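Local coordinates for protein glycosyltransferase (Streptomyces viridochromogenes, PDB 2IUY) that probably transfers a sugar from a nucleotide donor, with retention of configuration, during biosynthesis of the antibiotic avilamycin A, at residues A[182-187]-A[211-216]; A[266-271]-A[278-283]. All blocks are in the same frame, centred on the assembly; numbering follows the deposited sequence.

Contact 1 of 2, residues A[182-187]-A[211-216]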
loop_
_atom_site.group_PDB
_atom_site.type_symbol
_atom_site.label_atom_id
_atom_site.label_comp_id
_atom_site.label_asym_id
_atom_site.label_seq_id
_atom_site.Cartn_x
_atom_site.Cartn_y
_atom_site.Cartn_z
ATOM N N ALA A 182 11.699 11.367 -15.903
ATOM C CA ALA A 182 12.675 10.978 -16.922
ATOM C C ALA A 182 12.126 9.863 -17.827
ATOM O O ALA A 182 12.328 9.860 -19.027
ATOM C CB ALA A 182 13.998 10.504 -16.265
ATOM N N PHE A 183 11.466 8.881 -17.247
ATOM C CA PHE A 183 10.994 7.772 -18.075
ATOM C C PHE A 183 9.859 8.244 -19.021
ATOM O O PHE A 183 9.838 7.917 -20.223
ATOM C CB PHE A 183 10.625 6.550 -17.196
ATOM C CG PHE A 183 10.133 5.361 -17.994
ATOM C CD1 PHE A 183 11.010 4.347 -18.363
ATOM C CD2 PHE A 183 8.797 5.257 -18.355
ATOM C CE1 PHE A 183 10.592 3.282 -19.115
ATOM C CE2 PHE A 183 8.359 4.167 -19.128
ATOM C CZ PHE A 183 9.264 3.167 -19.491
ATOM N N ALA A 184 8.918 9.009 -18.471
ATOM C CA ALA A 184 7.852 9.635 -19.262
ATOM C C ALA A 184 8.470 10.502 -20.355
ATOM O O ALA A 184 8.127 10.339 -21.519
ATOM C CB ALA A 184 6.924 10.478 -18.372
ATOM N N HIS A 185 9.350 11.432 -19.980
ATOM C CA HIS A 185 10.126 12.205 -20.970
ATOM C C HIS A 185 10.732 11.338 -22.122
ATOM O O HIS A 185 10.569 11.660 -23.298
ATOM C CB HIS A 185 11.188 13.072 -20.294
ATOM C CG HIS A 185 12.048 13.821 -21.267
ATOM N ND1 HIS A 185 13.266 13.344 -21.703
ATOM C CD2 HIS A 185 11.836 14.980 -21.931
ATOM C CE1 HIS A 185 13.779 14.194 -22.576
ATOM N NE2 HIS A 185 12.928 15.192 -22.734
ATOM N N ALA A 186 11.394 10.244 -21.766
ATOM C CA ALA A 186 11.959 9.287 -22.697
ATOM C C ALA A 186 10.928 8.784 -23.709
ATOM O O ALA A 186 11.280 8.518 -24.863
ATOM C CB ALA A 186 12.578 8.070 -21.931
ATOM N N CYS A 187 9.682 8.632 -23.251
ATOM C CA CYS A 187 8.608 8.002 -24.003
ATOM C C CYS A 187 7.849 9.013 -24.839
ATOM O O CYS A 187 7.048 8.600 -25.661
ATOM C CB CYS A 187 7.598 7.312 -23.036
ATOM S SG CYS A 187 8.208 5.830 -22.232
ATOM N N GLY A 211 9.804 19.922 -16.661
ATOM C CA GLY A 211 8.555 20.724 -16.604
ATOM C C GLY A 211 7.511 20.415 -17.689
ATOM O O GLY A 211 6.307 20.294 -17.407
ATOM N N SER A 212 7.976 20.270 -18.919
ATOM C CA SER A 212 7.090 20.096 -20.064
ATOM C C SER A 212 6.499 18.687 -20.072
ATOM O O SER A 212 5.521 18.404 -20.749
ATOM C CB SER A 212 7.821 20.411 -21.367
ATOM O OG SER A 212 8.866 19.475 -21.622
ATOM N N THR A 213 7.095 17.807 -19.286
ATOM C CA THR A 213 6.612 16.437 -19.107
ATOM C C THR A 213 5.604 16.326 -17.968
ATOM O O THR A 213 4.556 15.707 -18.143
ATOM C CB THR A 213 7.791 15.540 -18.836
ATOM O OG1 THR A 213 8.577 15.529 -20.008
ATOM C CG2 THR A 213 7.385 14.057 -18.449
ATOM N N VAL A 214 5.924 16.933 -16.810
ATOM C CA VAL A 214 5.172 16.693 -15.610
ATOM C C VAL A 214 3.959 17.607 -15.477
ATOM O O VAL A 214 4.004 18.790 -15.867
ATOM C CB VAL A 214 6.057 16.699 -14.328
ATOM C CG1 VAL A 214 7.237 15.748 -14.531
ATOM C CG2 VAL A 214 6.531 18.138 -13.958
ATOM N N GLU A 215 2.856 17.030 -14.977
ATOM C CA GLU A 215 1.721 17.822 -14.542
ATOM C C GLU A 215 1.452 17.468 -13.092
ATOM O O GLU A 215 0.798 16.454 -12.812
ATOM C CB GLU A 215 0.467 17.586 -15.408
ATOM C CG GLU A 215 0.740 17.629 -16.915
ATOM C CD GLU A 215 -0.393 17.033 -17.773
ATOM O OE1 GLU A 215 -1.543 16.887 -17.254
ATOM O OE2 GLU A 215 -0.117 16.722 -18.969
ATOM N N PRO A 216 1.954 18.309 -12.173
ATOM C CA PRO A 216 1.781 18.084 -10.732
ATOM C C PRO A 216 0.410 18.569 -10.305
ATOM O O PRO A 216 0.087 19.745 -10.526
ATOM C CB PRO A 216 2.878 18.962 -10.109
ATOM C CG PRO A 216 3.685 19.562 -11.278
ATOM C CD PRO A 216 2.759 19.530 -12.436
#
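Thr-213 meets Ala-184 and His-185 where helix 177-187 faces the turn leading into strand 214-216, at the outer edge of the parallel sheet in the C-terminal Rossmann-like domain of this GT-B fold. The two branches of the threonine share the work. Its methyl CG2 reaches the helix, lying 3.6 Å from Ala-184 CB and equally close to the backbone N of His-185. With chi1 at -66° the threonine hydroxyl is anti to the carbonyl carbon, beside the backbone N, and CG2 is anti to that N. The hydroxyl meets the histidine stem crosswise, the two side chains crossing at about a right angle, with Thr-213 OG1 standing 3.6 Å from His-185 CB. The same oxygen lies at the edge of the imidazole, in the ring plane, 3.8 Å from His-185 CD2. No hydrogen bond joins the two segments, so this is van der Waals packing of a methyl and a hydroxyl against a helix flank.

In His-185, CG is anti to the backbone N (chi1 177°), which leaves the ring with an edge toward Thr-213 OG1. The histidine is exposed, while Ala-184 and Thr-213 are buried. Further inward, Leu-191 of the neighbouring strand 191-194 touches both Ala-184 and Thr-213 and also bonds through its backbone to Thr-213 and Glu-215, which ties the turn to the sheet. On another flank of the helix, Phe-183 packs edge-to-face against Phe-293 and touches Ala-298 and Thr-301 of helix 295-303.

Within the helix, Ala-186 N donates to Ala-182 O, and Cys-187 N gives a weak bond to Phe-183 O and one of 2.9 Å to Ala-184 O. Between these bonded turns, His-185 CA also lies against the threonine hydroxyl, 3.8 Å from Thr-213 OG1.

Contact 2 of 2, residues A[266-271]-A[278-283]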
loop_
_atom_site.group_PDB
_atom_site.type_symbol
_atom_site.label_atom_id
_atom_site.label_comp_id
_atom_site.label_asym_id
_atom_site.label_seq_id
_atom_site.Cartn_x
_atom_site.Cartn_y
_atom_site.Cartn_z
ATOM N N THR A 266 -4.693 -1.245 -15.161
ATOM C CA THR A 266 -3.566 -0.397 -15.569
ATOM C C THR A 266 -2.222 -1.074 -15.285
ATOM O O THR A 266 -1.895 -1.381 -14.127
ATOM C CB THR A 266 -3.657 1.047 -14.921
ATOM O OG1 THR A 266 -4.872 1.669 -15.373
ATOM C CG2 THR A 266 -2.402 1.990 -15.262
ATOM N N PRO A 267 -1.415 -1.245 -16.335
ATOM C CA PRO A 267 -0.135 -1.930 -16.179
ATOM C C PRO A 267 0.871 -0.993 -15.487
ATOM O O PRO A 267 0.608 0.206 -15.325
ATOM C CB PRO A 267 0.263 -2.252 -17.635
ATOM C CG PRO A 267 -0.290 -1.039 -18.419
ATOM C CD PRO A 267 -1.616 -0.721 -17.715
ATOM N N VAL A 268 2.020 -1.538 -15.114
ATOM C CA VAL A 268 2.949 -0.825 -14.250
ATOM C C VAL A 268 4.333 -0.929 -14.827
ATOM O O VAL A 268 4.767 -1.990 -15.187
ATOM C CB VAL A 268 2.916 -1.390 -12.785
ATOM C CG1 VAL A 268 3.901 -0.628 -11.877
ATOM C CG2 VAL A 268 1.495 -1.295 -12.219
ATOM N N VAL A 269 5.017 0.196 -14.943
ATOM C CA VAL A 269 6.472 0.169 -15.099
ATOM C C VAL A 269 7.090 0.490 -13.733
ATOM O O VAL A 269 6.739 1.480 -13.142
ATOM C CB VAL A 269 6.954 1.235 -16.113
ATOM C CG1 VAL A 269 8.523 1.319 -16.115
ATOM C CG2 VAL A 269 6.382 0.955 -17.471
ATOM N N GLY A 270 8.000 -0.339 -13.241
ATOM C CA GLY A 270 8.696 -0.008 -12.019
ATOM C C GLY A 270 10.189 -0.354 -12.052
ATOM O O GLY A 270 10.670 -1.002 -12.961
ATOM N N THR A 271 10.900 0.094 -11.038
ATOM C CA THR A 271 12.232 -0.390 -10.754
ATOM C C THR A 271 12.116 -1.766 -10.075
ATOM O O THR A 271 11.000 -2.273 -9.917
ATOM C CB THR A 271 12.951 0.571 -9.818
ATOM O OG1 THR A 271 12.200 0.643 -8.591
ATOM C CG2 THR A 271 13.057 1.964 -10.469
ATOM N N GLU A 278 9.296 -8.261 -7.191
ATOM C CA GLU A 278 8.420 -9.433 -6.951
ATOM C C GLU A 278 7.055 -9.290 -7.599
ATOM O O GLU A 278 6.473 -10.283 -8.072
ATOM C CB GLU A 278 8.261 -9.675 -5.427
ATOM C CG GLU A 278 9.540 -10.276 -4.737
ATOM C CD GLU A 278 9.503 -10.150 -3.203
ATOM O OE1 GLU A 278 8.536 -10.616 -2.581
ATOM O OE2 GLU A 278 10.418 -9.544 -2.620
ATOM N N ILE A 279 6.552 -8.052 -7.635
ATOM C CA ILE A 279 5.169 -7.815 -8.043
ATOM C C ILE A 279 4.977 -7.137 -9.372
ATOM O O ILE A 279 3.998 -7.408 -10.047
ATOM C CB ILE A 279 4.323 -7.090 -6.931
ATOM C CG1 ILE A 279 4.928 -5.716 -6.515
ATOM C CG2 ILE A 279 4.246 -7.964 -5.702
ATOM C CD1 ILE A 279 3.962 -4.968 -5.510
ATOM N N VAL A 280 5.903 -6.258 -9.741
ATOM C CA VAL A 280 5.814 -5.519 -11.013
ATOM C C VAL A 280 5.784 -6.420 -12.255
ATOM O O VAL A 280 4.932 -6.201 -13.121
ATOM C CB VAL A 280 6.866 -4.400 -11.135
ATOM C CG1 VAL A 280 6.827 -3.729 -12.537
ATOM C CG2 VAL A 280 6.606 -3.340 -9.997
ATOM N N PRO A 281 6.643 -7.469 -12.308
ATOM C CA PRO A 281 6.652 -8.315 -13.517
ATOM C C PRO A 281 5.308 -9.023 -13.736
ATOM O O PRO A 281 4.957 -9.345 -14.866
ATOM C CB PRO A 281 7.757 -9.342 -13.235
ATOM C CG PRO A 281 8.651 -8.656 -12.200
ATOM C CD PRO A 281 7.636 -7.948 -11.327
ATOM N N SER A 282 4.543 -9.219 -12.679
ATOM C CA SER A 282 3.231 -9.859 -12.829
ATOM C C SER A 282 2.242 -8.987 -13.583
ATOM O O SER A 282 1.254 -9.490 -14.107
ATOM C CB SER A 282 2.641 -10.201 -11.455
ATOM O OG SER A 282 3.437 -11.145 -10.796
ATOM N N VAL A 283 2.476 -7.675 -13.589
ATOM C CA VAL A 283 1.539 -6.700 -14.162
ATOM C C VAL A 283 2.229 -5.627 -15.057
ATOM O O VAL A 283 1.705 -4.533 -15.278
ATOM C CB VAL A 283 0.683 -6.061 -13.026
ATOM C CG1 VAL A 283 -0.136 -7.160 -12.263
ATOM C CG2 VAL A 283 1.568 -5.238 -12.042
#
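The single hydrogen bond between strand 268-270 and segment 278-283 runs from Val-268 N to Val-283 O, within a parallel beta-alpha-beta unit of the C-terminal Rossmann-like domain. It measures 3.0 Å and is bent, with an N-H...O angle of 143° and the donor tilted 28° from the carbonyl plane. The acceptor oxygen also sits close to Pro-267, 3.3 Å from its CA. Strand 284-286 begins directly after Val-283, and its Glu-285 continues the backbone pairing to Val-268 and Gly-270, so this bond stands at the start of the ladder. Within segment 278-283, Val-283 N donates to Val-280 O.

Apolar packing fills the rest of the contact, and every residue that touches is buried. Val-268 and Val-283 lie side by side and point the same way, their CG2 methyls 3.9 Å apart. Val-258 and Ala-262 of helix 256-263 cover Val-283, whereas Ala-261 of that helix lies against Val-268. The helix also contributes Val-257 and Glu-260 to the UDP site, and the side chain of Val-257 is about 6 Å from that of Val-268, consistent with this core lying near that site.

Val-280 packs chiefly against backbone. Its CG2 is the methyl facing the side of Gly-270 that bears no side chain. Its CG1, anti to its own N (chi1 175°), meets the strand's polar backbone atoms, with Val-280 CG1 3.7 Å from Gly-270 N and 3.8 Å from Val-268 O.

Read from the N terminus, the two contacts follow in series, neither nested nor crossed. Contact 1 closes first, bringing residues 211-216 back to 182-187 after an excursion through strand 191-194 and helix 200-210. The chain then runs through strand 234-237 and helix 256-263 before contact 2 closes a much shorter loop between 266-271 and 278-283. Both reach the same parallel sheet, contact 1 beside edge strand 214-216 and contact 2 where strand 268-270 meets the opposite edge strand, 284-286. Their centres are 19 Å apart, yet helix 177-187 bridges them: Phe-183 CZ packs 3.9 Å from Val-269 CG1.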